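Local atomic coordinates of sialidase B (Streptococcus pneumoniae serotype 4, PDB entry 4XJW), a protein that hydrolyses alpha-(2->3)-, alpha-(2->6)- and alpha-(2->8)-glycosidic linkages of terminal sialic acids in oligosaccharides, glycoproteins and glycolipids. Residues 8-13 / 148-153; 93-98 / 104-109; 319-324 / 332-337; 404-409 / 413-418. The protein carries 1 engineered substitution. One frame throughout, in Å; residues are numbered along the deposited sequence.

Contact 1. Residues 8-13 / 148-153; sequences GSYQLN and ATLGAV
Tyr10 and Leu150 meet face to methyl across the interior of a concanavalin-like beta sandwich. Strand 5-13 belongs to one sheet and strand 147-150 to the other, and no hydrogen bond joins the two segments. The tight spot is the tyrosine ring: Leu150 CD1 stands 3.5 Å from its centroid and only 6° off the ring normal, a CH-pi contact seated squarely over the middle of the face. Leu150 carries CG anti to its carbonyl carbon (chi1 -57°), which helps send CD1 at the ring, and the two side chains cross at about a right angle. Ile170 of strand 166-173 packs against both of them.

Next to this pair the fit is looser. Leu12 reaches over with CD2, which stays 4.2 Å from Leu150 CB and approaches Gly151 CA at 3.9 Å. Gly151, with no side chain, lets Leu12 CD2 close on its CA, and its positive phi of 75° turns the backbone out of the strand.

The solvent side of strand 5-13 is quite different. Ser9, Gln11 and Asn13 are exposed and play no part in the contact, although Asn13 OD1 is taken by Lys164 NZ. Ser9 and Tyr10 both face Ile167 in a G1 beta bulge, an irregularity at the start of this segment. The chain beside it also supplies the opposite face of the tyrosine, where Gly8 O lies 3.8 Å above the ring plane, displaced toward the rim.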
loop_
_atom_site.group_PDB
_atom_site.type_symbol
_atom_site.label_atom_id
_atom_site.label_comp_id
_atom_site.label_asym_id
_atom_site.label_seq_id
_atom_site.Cartn_x
_atom_site.Cartn_y
_atom_site.Cartn_z
ATOM N N GLY A 8 25.143 26.330 -1.522
ATOM C CA GLY A 8 24.852 25.183 -2.357
ATOM C C GLY A 8 25.994 24.615 -3.171
ATOM O O GLY A 8 27.133 25.060 -3.060
ATOM N N SER A 9 25.663 23.622 -3.994
ATOM C CA SER A 9 26.637 22.891 -4.792
ATOM C C SER A 9 27.756 22.354 -3.909
ATOM O O SER A 9 28.937 22.584 -4.178
ATOM C CB SER A 9 27.205 23.770 -5.911
ATOM O OG SER A 9 26.196 24.589 -6.485
ATOM N N TYR A 10 27.372 21.660 -2.838
ATOM C CA TYR A 10 28.334 20.996 -1.964
ATOM C C TYR A 10 28.469 19.530 -2.347
ATOM O O TYR A 10 27.494 18.780 -2.317
ATOM C CB TYR A 10 27.904 21.080 -0.497
ATOM C CG TYR A 10 27.865 22.470 0.089
ATOM C CD1 TYR A 10 29.033 23.104 0.503
ATOM C CD2 TYR A 10 26.657 23.141 0.254
ATOM C CE1 TYR A 10 28.996 24.373 1.045
ATOM C CE2 TYR A 10 26.614 24.405 0.800
ATOM C CZ TYR A 10 27.785 25.017 1.194
ATOM O OH TYR A 10 27.738 26.281 1.739
ATOM N N GLN A 11 29.679 19.127 -2.710
ATOM C CA GLN A 11 29.957 17.731 -2.973
ATOM C C GLN A 11 30.377 17.070 -1.670
ATOM O O GLN A 11 31.344 17.495 -1.040
ATOM C CB GLN A 11 31.055 17.586 -4.021
ATOM C CG GLN A 11 30.690 18.240 -5.341
ATOM C CD GLN A 11 29.412 17.665 -5.917
ATOM O OE1 GLN A 11 29.290 16.451 -6.079
ATOM N NE2 GLN A 11 28.448 18.530 -6.209
ATOM N N LEU A 12 29.630 16.052 -1.260
ATOM C CA LEU A 12 29.970 15.281 -0.077
ATOM C C LEU A 12 30.686 14.014 -0.530
ATOM O O LEU A 12 30.058 13.045 -0.962
ATOM C CB LEU A 12 28.708 14.948 0.730
ATOM C CG LEU A 12 27.779 16.124 1.046
ATOM C CD1 LEU A 12 26.579 15.661 1.837
ATOM C CD2 LEU A 12 28.504 17.222 1.807
ATOM N N ASN A 13 32.014 14.035 -0.465
ATOM C CA ASN A 13 32.794 12.874 -0.857
ATOM C C ASN A 13 33.595 12.326 0.311
ATOM O O ASN A 13 34.821 12.436 0.335
ATOM C CB ASN A 13 33.719 13.208 -2.031
ATOM C CG ASN A 13 32.954 13.583 -3.287
ATOM O OD1 ASN A 13 32.266 12.752 -3.880
ATOM N ND2 ASN A 13 33.078 14.835 -3.705
ATOM N N ALA A 148 29.479 23.776 12.841
ATOM C CA ALA A 148 28.395 23.441 11.918
ATOM C C ALA A 148 29.018 22.708 10.737
ATOM O O ALA A 148 30.003 23.176 10.159
ATOM C CB ALA A 148 27.671 24.695 11.459
ATOM N N THR A 149 28.460 21.556 10.380
ATOM C CA THR A 149 29.128 20.659 9.453
ATOM C C THR A 149 28.177 20.107 8.398
ATOM O O THR A 149 27.015 19.817 8.690
ATOM C CB THR A 149 29.744 19.480 10.217
ATOM O OG1 THR A 149 30.470 19.976 11.346
ATOM C CG2 THR A 149 30.689 18.677 9.328
ATOM N N LEU A 150 28.673 19.977 7.169
ATOM C CA LEU A 150 27.961 19.221 6.137
ATOM C C LEU A 150 28.660 17.893 5.860
ATOM O O LEU A 150 29.889 17.836 5.774
ATOM C CB LEU A 150 27.872 20.028 4.847
ATOM C CG LEU A 150 27.211 21.389 4.978
ATOM C CD1 LEU A 150 27.264 22.121 3.647
ATOM C CD2 LEU A 150 25.768 21.224 5.459
ATOM N N GLY A 151 27.882 16.823 5.713
ATOM C CA GLY A 151 28.428 15.529 5.349
ATOM C C GLY A 151 29.168 14.772 6.447
ATOM O O GLY A 151 29.881 13.813 6.148
ATOM N N ALA A 152 28.995 15.202 7.698
ATOM C CA ALA A 152 29.576 14.555 8.874
ATOM C C ALA A 152 29.092 15.244 10.144
ATOM O O ALA A 152 28.465 16.303 10.076
ATOM C CB ALA A 152 31.103 14.602 8.821
ATOM N N VAL A 153 29.398 14.642 11.298
ATOM C CA VAL A 153 29.249 15.312 12.592
ATOM C C VAL A 153 30.621 15.345 13.258
ATOM O O VAL A 153 31.308 14.319 13.320
ATOM C CB VAL A 153 28.248 14.580 13.526
ATOM C CG1 VAL A 153 28.116 15.306 14.851
ATOM C CG2 VAL A 153 26.883 14.466 12.867
#

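Contact 2. Residues 93-98 / 104-109; sequences ASLWGK and VENTLV
Asn106 grips the backbone of Trp96 with both ends of its amide. Trp96 N donates to Asn106 OD1 at 3.0 Å, and Asn106 ND2 returns a bond to Trp96 O, also 3.0 Å, with that oxygen almost in the amide plane. Two bonds to the main chain of one residue fix the rotation of the amide about chi2. Next to it, Val104 N gives a nearly straight bond to Gly97 O (2.9 Å, 173°), although the donor rises well out of the carbonyl plane. A water lies within hydrogen-bonding distance of both Gly97 O and Val104 O, 2.7 Å from the latter.

Apolar atoms fill in beside these bonds. Val104 packs along the loop with both methyls: CG1, anti to the backbone N (chi1 167°), rests 3.7 Å from Trp96 CB, while CG2 approaches Lys98 C at 3.7 Å. Leu95 CD2 leans on the oxygen end of the amide, 4.1 Å from Asn106 OD1.

In the next shell, Asn124 ND2 also donates to Asn106 OD1. The indole leads away from the strand, its NE1 bonded to Gln648 OE1 and its ring in a cation-pi contact with Lys632, while the Asp607 carboxylate receives Gly97 N and Lys98 N.

A side-chain amide thus stands in for a strand neighbour, pinning the loop between strands 85-91 and 98-99 to strand 102-113 of the lectin-like beta sandwich where that domain meets the C-terminal part of the chain.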
loop_
_atom_site.group_PDB
_atom_site.type_symbol
_atom_site.label_atom_id
_atom_site.label_comp_id
_atom_site.label_asym_id
_atom_site.label_seq_id
_atom_site.Cartn_x
_atom_site.Cartn_y
_atom_site.Cartn_z
ATOM N N ALA A 93 12.136 4.320 4.958
ATOM C CA ALA A 93 11.554 4.502 3.622
ATOM C C ALA A 93 11.061 5.920 3.390
ATOM O O ALA A 93 9.908 6.122 3.020
ATOM C CB ALA A 93 10.420 3.493 3.389
ATOM N N SER A 94 11.930 6.898 3.609
ATOM C CA SER A 94 11.550 8.305 3.444
ATOM C C SER A 94 12.133 8.994 2.203
ATOM O O SER A 94 11.744 10.123 1.895
ATOM C CB SER A 94 11.912 9.091 4.706
ATOM O OG SER A 94 11.150 8.647 5.811
ATOM N N LEU A 95 13.057 8.332 1.502
ATOM C CA LEU A 95 13.867 8.994 0.469
ATOM C C LEU A 95 13.759 8.350 -0.904
ATOM O O LEU A 95 13.408 7.181 -1.033
ATOM C CB LEU A 95 15.353 8.945 0.862
ATOM C CG LEU A 95 15.761 9.678 2.131
ATOM C CD1 LEU A 95 17.232 9.422 2.446
ATOM C CD2 LEU A 95 15.524 11.158 1.988
ATOM N N TRP A 96 14.080 9.129 -1.932
ATOM C CA TRP A 96 14.336 8.595 -3.262
ATOM C C TRP A 96 15.826 8.630 -3.553
ATOM O O TRP A 96 16.558 9.464 -2.998
ATOM C CB TRP A 96 13.592 9.428 -4.302
ATOM C CG TRP A 96 12.210 8.904 -4.582
ATOM C CD1 TRP A 96 11.080 9.122 -3.833
ATOM C CD2 TRP A 96 11.813 8.060 -5.674
ATOM N NE1 TRP A 96 10.003 8.467 -4.409
ATOM C CE2 TRP A 96 10.431 7.807 -5.535
ATOM C CE3 TRP A 96 12.498 7.479 -6.749
ATOM C CZ2 TRP A 96 9.720 7.001 -6.434
ATOM C CZ3 TRP A 96 11.790 6.692 -7.646
ATOM C CH2 TRP A 96 10.415 6.459 -7.480
ATOM N N GLY A 97 16.282 7.734 -4.421
ATOM C CA GLY A 97 17.691 7.666 -4.781
ATOM C C GLY A 97 17.934 8.087 -6.220
ATOM O O GLY A 97 18.617 9.092 -6.484
ATOM N N LYS A 98 17.349 7.327 -7.150
ATOM C CA LYS A 98 17.490 7.572 -8.587
ATOM C C LYS A 98 16.155 7.399 -9.300
ATOM O O LYS A 98 15.280 6.672 -8.833
ATOM C CB LYS A 98 18.491 6.595 -9.218
ATOM C CG LYS A 98 19.946 6.819 -8.835
ATOM C CD LYS A 98 20.890 5.878 -9.593
ATOM C CE LYS A 98 21.197 6.396 -11.000
ATOM N NZ LYS A 98 21.758 5.329 -11.878
ATOM N N VAL A 104 17.973 11.648 -7.780
ATOM C CA VAL A 104 16.816 12.465 -7.421
ATOM C C VAL A 104 17.192 13.559 -6.440
ATOM O O VAL A 104 17.925 13.316 -5.484
ATOM C CB VAL A 104 15.700 11.595 -6.800
ATOM C CG1 VAL A 104 14.616 12.462 -6.130
ATOM C CG2 VAL A 104 15.093 10.684 -7.858
ATOM N N GLU A 105 16.691 14.767 -6.679
ATOM C CA GLU A 105 16.857 15.838 -5.717
ATOM C C GLU A 105 15.762 15.731 -4.675
ATOM O O GLU A 105 14.621 16.103 -4.930
ATOM C CB GLU A 105 16.804 17.208 -6.391
ATOM C CG GLU A 105 16.864 18.344 -5.374
ATOM C CD GLU A 105 17.170 19.687 -6.007
ATOM O OE1 GLU A 105 16.260 20.537 -6.063
ATOM O OE2 GLU A 105 18.327 19.888 -6.434
ATOM N N ASN A 106 16.110 15.195 -3.509
ATOM C CA ASN A 106 15.177 15.150 -2.392
ATOM C C ASN A 106 15.074 16.495 -1.723
ATOM O O ASN A 106 16.074 17.208 -1.599
ATOM C CB ASN A 106 15.633 14.146 -1.339
ATOM C CG ASN A 106 15.704 12.734 -1.869
ATOM O OD1 ASN A 106 14.685 12.037 -1.965
ATOM N ND2 ASN A 106 16.905 12.303 -2.224
ATOM N N THR A 107 13.869 16.841 -1.289
ATOM C CA THR A 107 13.652 18.112 -0.613
ATOM C C THR A 107 13.300 17.823 0.835
ATOM O O THR A 107 12.221 17.292 1.134
ATOM C CB THR A 107 12.525 18.941 -1.271
ATOM O OG1 THR A 107 12.820 19.143 -2.662
ATOM C CG2 THR A 107 12.378 20.315 -0.590
ATOM N N LEU A 108 14.213 18.169 1.734
ATOM C CA LEU A 108 14.033 17.886 3.150
ATOM C C LEU A 108 13.733 19.189 3.890
ATOM O O LEU A 108 14.393 20.193 3.672
ATOM C CB LEU A 108 15.281 17.188 3.692
ATOM C CG LEU A 108 15.314 16.841 5.179
ATOM C CD1 LEU A 108 16.145 15.585 5.426
ATOM C CD2 LEU A 108 15.870 18.001 6.019
ATOM N N VAL A 109 12.719 19.174 4.747
ATOM C CA VAL A 109 12.418 20.322 5.601
ATOM C C VAL A 109 12.280 19.846 7.042
ATOM O O VAL A 109 11.411 19.024 7.347
ATOM C CB VAL A 109 11.103 21.005 5.197
ATOM C CG1 VAL A 109 10.829 22.213 6.107
ATOM C CG2 VAL A 109 11.162 21.444 3.743
HETATM O O HOH W 1 19.160 11.073 -4.548
#

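Contact 3. Residues 319-324 / 332-337; sequences KADSGF and YLKLKK
The Phe324 ring has Leu333 CD1 over one face, 4.0 Å from CE2. At its edge, near the ring plane, lies the carbonyl carbon of Tyr332, and Ser322 OG is also in plane at the rim. Pro441 from a nearby loop packs on the same phenylalanine.

The other flat group is the Asp321 carboxylate. Lys334 NZ comes from the opposite direction onto the syn lone pair of Asp321 OD1, at 2.9 Å, and makes a weak second bond to OD2, closing a salt bridge. Asp321 OD1 also accepts from Gly323 N on its anti side, 33° out of the carboxylate plane, so two donors hold this one oxygen. A water joins Asp321 OD2 to Lys334 NZ.

To arrive there the lysine chain bends at chi3 (-68°) and lies against the Gly323-Phe324 peptide, with Lys334 CE 3.6 Å from Gly323 C. Its own backbone is tied to the same peptide: Lys334 N donates to Gly323 O at 3.0 Å, nearly straight at 176°. Phe324 CA adds a CA-H...O contact to Tyr332 O, 3.2 Å away. Side chain and main chain of one residue therefore clamp the incoming chain, and the charge pair, only partly exposed, probably favours a protonated lysine.

An Asx turn (Asp321 OD1 to Gly323 N) followed by an ST turn (Ser322 OG to Phe324 N) steers the loop through Gly323 into Phe324, which pairs with Leu333 as a non-hydrogen-bonded pair. The whole is the open end of an antiparallel beta hairpin, strands 324-327 and 330-337.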
loop_
_atom_site.group_PDB
_atom_site.type_symbol
_atom_site.label_atom_id
_atom_site.label_comp_id
_atom_site.label_asym_id
_atom_site.label_seq_id
_atom_site.Cartn_x
_atom_site.Cartn_y
_atom_site.Cartn_z
ATOM N N LYS A 319 -11.441 -22.395 7.660
ATOM C CA LYS A 319 -11.000 -22.929 6.372
ATOM C C LYS A 319 -11.919 -24.023 5.840
ATOM O O LYS A 319 -11.848 -24.371 4.663
ATOM C CB LYS A 319 -9.570 -23.470 6.481
ATOM C CG LYS A 319 -8.546 -22.445 6.950
ATOM C CD LYS A 319 -8.515 -21.240 6.019
ATOM C CE LYS A 319 -7.412 -20.268 6.410
ATOM N NZ LYS A 319 -7.620 -19.719 7.777
ATOM N N ALA A 320 -12.780 -24.558 6.704
ATOM C CA ALA A 320 -13.617 -25.705 6.340
ATOM C C ALA A 320 -15.100 -25.363 6.221
ATOM O O ALA A 320 -15.966 -26.235 6.378
ATOM C CB ALA A 320 -13.418 -26.833 7.344
ATOM N N ASP A 321 -15.396 -24.098 5.935
ATOM C CA ASP A 321 -16.773 -23.647 5.818
ATOM C C ASP A 321 -16.853 -22.507 4.810
ATOM O O ASP A 321 -16.137 -21.516 4.944
ATOM C CB ASP A 321 -17.278 -23.164 7.179
ATOM C CG ASP A 321 -18.783 -23.152 7.273
ATOM O OD1 ASP A 321 -19.453 -22.886 6.254
ATOM O OD2 ASP A 321 -19.299 -23.399 8.385
ATOM N N SER A 322 -17.722 -22.655 3.814
ATOM C CA SER A 322 -17.884 -21.649 2.761
ATOM C C SER A 322 -18.780 -20.507 3.208
ATOM O O SER A 322 -18.750 -19.416 2.631
ATOM C CB SER A 322 -18.497 -22.288 1.516
ATOM O OG SER A 322 -19.868 -22.578 1.726
ATOM N N GLY A 323 -19.597 -20.770 4.221
ATOM C CA GLY A 323 -20.576 -19.797 4.670
ATOM C C GLY A 323 -21.917 -19.931 3.975
ATOM O O GLY A 323 -22.842 -19.174 4.262
ATOM N N PHE A 324 -22.024 -20.882 3.048
ATOM C CA PHE A 324 -23.256 -21.069 2.289
ATOM C C PHE A 324 -23.779 -22.493 2.399
ATOM O O PHE A 324 -23.002 -23.440 2.474
ATOM C CB PHE A 324 -23.036 -20.790 0.804
ATOM C CG PHE A 324 -22.574 -19.402 0.501
ATOM C CD1 PHE A 324 -21.224 -19.097 0.515
ATOM C CD2 PHE A 324 -23.487 -18.408 0.179
ATOM C CE1 PHE A 324 -20.786 -17.819 0.225
ATOM C CE2 PHE A 324 -23.059 -17.125 -0.105
ATOM C CZ PHE A 324 -21.709 -16.834 -0.089
ATOM N N TYR A 332 -27.139 -20.564 -0.448
ATOM C CA TYR A 332 -27.787 -19.609 0.435
ATOM C C TYR A 332 -26.879 -19.280 1.596
ATOM O O TYR A 332 -26.321 -20.175 2.226
ATOM C CB TYR A 332 -29.114 -20.169 0.945
ATOM C CG TYR A 332 -30.103 -20.422 -0.162
ATOM C CD1 TYR A 332 -30.719 -19.363 -0.816
ATOM C CD2 TYR A 332 -30.416 -21.715 -0.559
ATOM C CE1 TYR A 332 -31.621 -19.580 -1.836
ATOM C CE2 TYR A 332 -31.323 -21.942 -1.583
ATOM C CZ TYR A 332 -31.921 -20.869 -2.214
ATOM O OH TYR A 332 -32.824 -21.075 -3.231
ATOM N N LEU A 333 -26.733 -17.986 1.863
ATOM C CA LEU A 333 -25.896 -17.499 2.951
ATOM C C LEU A 333 -26.455 -17.946 4.297
ATOM O O LEU A 333 -27.632 -17.715 4.590
ATOM C CB LEU A 333 -25.823 -15.973 2.891
ATOM C CG LEU A 333 -24.885 -15.259 3.864
ATOM C CD1 LEU A 333 -23.442 -15.583 3.525
ATOM C CD2 LEU A 333 -25.130 -13.748 3.812
ATOM N N LYS A 334 -25.616 -18.598 5.097
ATOM C CA LYS A 334 -26.022 -19.086 6.414
ATOM C C LYS A 334 -25.903 -17.971 7.435
ATOM O O LYS A 334 -25.005 -17.134 7.346
ATOM C CB LYS A 334 -25.172 -20.286 6.843
ATOM C CG LYS A 334 -25.327 -21.510 5.952
ATOM C CD LYS A 334 -24.511 -22.685 6.452
ATOM C CE LYS A 334 -23.025 -22.424 6.315
ATOM N NZ LYS A 334 -22.210 -23.556 6.819
ATOM N N LEU A 335 -26.824 -17.953 8.395
ATOM C CA LEU A 335 -26.774 -16.976 9.476
ATOM C C LEU A 335 -26.948 -17.637 10.837
ATOM O O LEU A 335 -27.674 -18.624 10.976
ATOM C CB LEU A 335 -27.857 -15.914 9.308
ATOM C CG LEU A 335 -27.789 -14.984 8.097
ATOM C CD1 LEU A 335 -29.042 -14.123 7.996
ATOM C CD2 LEU A 335 -26.543 -14.119 8.162
ATOM N N LYS A 336 -26.282 -17.070 11.835
ATOM C CA LYS A 336 -26.435 -17.495 13.219
ATOM C C LYS A 336 -27.102 -16.370 13.984
ATOM O O LYS A 336 -26.685 -15.210 13.896
ATOM C CB LYS A 336 -25.074 -17.824 13.840
ATOM C CG LYS A 336 -25.083 -17.879 15.368
ATOM C CD LYS A 336 -23.749 -18.348 15.913
ATOM C CE LYS A 336 -23.491 -19.784 15.512
ATOM N NZ LYS A 336 -22.182 -20.289 16.014
ATOM N N LYS A 337 -28.152 -16.700 14.727
ATOM C CA LYS A 337 -28.855 -15.687 15.493
ATOM C C LYS A 337 -28.232 -15.589 16.876
ATOM O O LYS A 337 -27.755 -16.586 17.415
ATOM C CB LYS A 337 -30.342 -16.024 15.593
ATOM C CG LYS A 337 -31.195 -14.847 16.024
ATOM C CD LYS A 337 -32.662 -15.230 16.161
ATOM C CE LYS A 337 -33.507 -14.029 16.565
ATOM N NZ LYS A 337 -34.938 -14.398 16.789
HETATM O O HOH W 2 -21.307 -21.976 9.444
HETATM O O HOH W 3 -22.672 -17.617 6.560
#

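Contact 4. Residues 404-409 / 413-418; sequences MNVFYK and FKVTPT
Val406 O takes the backbone N-H of Val415 at 3.2 Å (158°), the one main-chain hydrogen bond between the segments. Lys414 CA adds a CA-H...O contact to the same oxygen. In return, Phe413 O receives the CA-H of Val406 at 3.4 Å and is hydrogen-bonded by Ser411 OG as well.

The second polar link is made by a side chain. Lys414 bends at chi3 (85°) and swings its ammonium to Lys409 O, 3.0 Å from NZ, passing with CE 3.5 Å from Tyr408 O. The loop after strand 400-403 thus leads into the short strand 413-414, which pairs with strand 330-337 through the backbones of Lys414 and Lys336.

Two donors of 404-409 are satisfied within the segment. Asn405 OD1 accepts Phe407 N through an in-plane lone pair at 2.9 Å, an Asx turn, and Asn405 O accepts Tyr408 N, closing a type I beta turn. Val406 and Phe407 also pair through their backbones with Tyr370 and Ala310. Asn405 CB sits over the centre of the Tyr408 ring, whose hydroxyl bonds to Asn261 N.

Apolar groups close over the main-chain bond. Val406 CG2 meets Val415 CG1 at 3.6 Å, the two valines crossing at about a right angle, and Val415 CG2 lies over the Phe407 face, shifted toward the rim, in a CH-pi contact 4.2 Å from the centroid.

Between the two segments the charged lysine is answered by a neutral carbonyl and no carboxylate, so the link joins a charged donor to a neutral acceptor and is directional.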
loop_
_atom_site.group_PDB
_atom_site.type_symbol
_atom_site.label_atom_id
_atom_site.label_comp_id
_atom_site.label_asym_id
_atom_site.label_seq_id
_atom_site.Cartn_x
_atom_site.Cartn_y
_atom_site.Cartn_z
ATOM N N MET A 404 -27.615 -2.152 10.938
ATOM C CA MET A 404 -27.091 -3.448 11.356
ATOM C C MET A 404 -26.752 -4.270 10.128
ATOM O O MET A 404 -27.610 -4.507 9.282
ATOM C CB MET A 404 -28.125 -4.187 12.211
ATOM C CG MET A 404 -27.727 -5.606 12.620
ATOM S SD MET A 404 -29.060 -6.394 13.540
ATOM C CE MET A 404 -29.034 -5.407 15.039
ATOM N N ASN A 405 -25.499 -4.706 10.039
ATOM C CA ASN A 405 -25.024 -5.488 8.900
ATOM C C ASN A 405 -24.624 -6.883 9.372
ATOM O O ASN A 405 -24.030 -7.036 10.442
ATOM C CB ASN A 405 -23.838 -4.765 8.251
ATOM C CG ASN A 405 -23.447 -5.355 6.913
ATOM O OD1 ASN A 405 -23.003 -6.493 6.833
ATOM N ND2 ASN A 405 -23.592 -4.571 5.855
ATOM N N VAL A 406 -24.928 -7.903 8.569
ATOM C CA VAL A 406 -24.660 -9.280 8.969
ATOM C C VAL A 406 -23.166 -9.596 9.081
ATOM O O VAL A 406 -22.790 -10.639 9.612
ATOM C CB VAL A 406 -25.346 -10.313 8.041
ATOM C CG1 VAL A 406 -26.855 -10.169 8.103
ATOM C CG2 VAL A 406 -24.829 -10.184 6.605
ATOM N N PHE A 407 -22.323 -8.692 8.586
ATOM C CA PHE A 407 -20.875 -8.836 8.720
ATOM C C PHE A 407 -20.311 -8.218 10.009
ATOM O O PHE A 407 -19.104 -8.289 10.264
ATOM C CB PHE A 407 -20.182 -8.234 7.488
ATOM C CG PHE A 407 -20.228 -9.132 6.278
ATOM C CD1 PHE A 407 -21.310 -9.095 5.410
ATOM C CD2 PHE A 407 -19.190 -10.016 6.020
ATOM C CE1 PHE A 407 -21.350 -9.928 4.297
ATOM C CE2 PHE A 407 -19.230 -10.864 4.913
ATOM C CZ PHE A 407 -20.301 -10.809 4.057
ATOM N N TYR A 408 -21.186 -7.647 10.835
ATOM C CA TYR A 408 -20.751 -6.887 12.005
ATOM C C TYR A 408 -20.752 -7.711 13.290
ATOM O O TYR A 408 -21.520 -8.666 13.432
ATOM C CB TYR A 408 -21.644 -5.670 12.245
ATOM C CG TYR A 408 -21.600 -4.580 11.200
ATOM C CD1 TYR A 408 -20.724 -4.633 10.121
ATOM C CD2 TYR A 408 -22.443 -3.484 11.308
ATOM C CE1 TYR A 408 -20.698 -3.607 9.174
ATOM C CE2 TYR A 408 -22.424 -2.472 10.378
ATOM C CZ TYR A 408 -21.559 -2.535 9.313
ATOM O OH TYR A 408 -21.580 -1.496 8.397
ATOM N N LYS A 409 -19.913 -7.295 14.229
ATOM C CA LYS A 409 -19.790 -7.973 15.521
ATOM C C LYS A 409 -21.088 -7.865 16.322
ATOM O O LYS A 409 -21.484 -8.811 16.997
ATOM C CB LYS A 409 -18.634 -7.362 16.309
ATOM C CG LYS A 409 -18.517 -7.848 17.749
ATOM C CD LYS A 409 -17.338 -7.169 18.424
ATOM C CE LYS A 409 -17.183 -7.614 19.866
ATOM N NZ LYS A 409 -16.024 -6.951 20.532
ATOM N N PHE A 413 -28.058 -11.155 13.538
ATOM C CA PHE A 413 -27.762 -12.284 12.669
ATOM C C PHE A 413 -26.359 -12.120 12.093
ATOM O O PHE A 413 -26.027 -11.058 11.564
ATOM C CB PHE A 413 -28.781 -12.359 11.529
ATOM C CG PHE A 413 -30.138 -12.809 11.962
ATOM C CD1 PHE A 413 -30.407 -14.155 12.139
ATOM C CD2 PHE A 413 -31.148 -11.884 12.179
ATOM C CE1 PHE A 413 -31.665 -14.579 12.540
ATOM C CE2 PHE A 413 -32.412 -12.298 12.574
ATOM C CZ PHE A 413 -32.667 -13.647 12.751
ATOM N N LYS A 414 -25.541 -13.162 12.202
ATOM C CA LYS A 414 -24.140 -13.087 11.787
ATOM C C LYS A 414 -23.772 -14.164 10.772
ATOM O O LYS A 414 -24.245 -15.300 10.857
ATOM C CB LYS A 414 -23.228 -13.157 13.020
ATOM C CG LYS A 414 -23.296 -11.876 13.843
ATOM C CD LYS A 414 -22.594 -12.006 15.184
ATOM C CE LYS A 414 -21.112 -11.745 15.084
ATOM N NZ LYS A 414 -20.509 -11.574 16.448
ATOM N N VAL A 415 -22.934 -13.799 9.803
ATOM C CA VAL A 415 -22.449 -14.759 8.820
ATOM C C VAL A 415 -21.346 -15.626 9.413
ATOM O O VAL A 415 -20.780 -15.313 10.463
ATOM C CB VAL A 415 -21.925 -14.061 7.548
ATOM C CG1 VAL A 415 -23.032 -13.257 6.895
ATOM C CG2 VAL A 415 -20.752 -13.157 7.876
ATOM N N THR A 416 -21.047 -16.721 8.728
ATOM C CA THR A 416 -19.948 -17.595 9.112
ATOM C C THR A 416 -18.639 -16.808 9.158
ATOM O O THR A 416 -18.366 -16.016 8.254
ATOM C CB THR A 416 -19.817 -18.746 8.093
ATOM O OG1 THR A 416 -21.040 -19.502 8.057
ATOM C CG2 THR A 416 -18.663 -19.654 8.431
ATOM N N PRO A 417 -17.848 -16.979 10.230
ATOM C CA PRO A 417 -16.566 -16.274 10.373
ATOM C C PRO A 417 -15.520 -16.855 9.443
ATOM O O PRO A 417 -14.617 -17.556 9.874
ATOM C CB PRO A 417 -16.177 -16.533 11.835
ATOM C CG PRO A 417 -16.843 -17.848 12.149
ATOM C CD PRO A 417 -18.163 -17.780 11.429
ATOM N N THR A 418 -15.653 -16.557 8.157
ATOM C CA THR A 418 -14.705 -17.039 7.165
ATOM C C THR A 418 -14.550 -15.947 6.124
ATOM O O THR A 418 -15.211 -14.919 6.224
ATOM C CB THR A 418 -15.195 -18.355 6.513
ATOM O OG1 THR A 418 -14.140 -18.942 5.735
ATOM C CG2 THR A 418 -16.423 -18.112 5.638
#

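Overall arrangement
Contacts 1 and 2 lie in the N-terminal sandwich, their centres 16 Å apart, and both reach the same sheet; contact 2 is nested inside the loop that contact 1 closes. Contacts 3 and 4 occupy the far side of the chain, about 45 to 64 Å away between centres, and touch each other through neighbouring strands 330-337 and 413-414, where Lys336 N probably bonds Lys414 O. Contact 1 is buried and purely apolar, sheet against sheet. Contact 2, equally buried, relies on amide-to-backbone bonds at a domain border. Contact 3 is partly buried and alone carries a salt bridge, whereas contact 4 buries its valines but leaves Lys409 exposed at its margin.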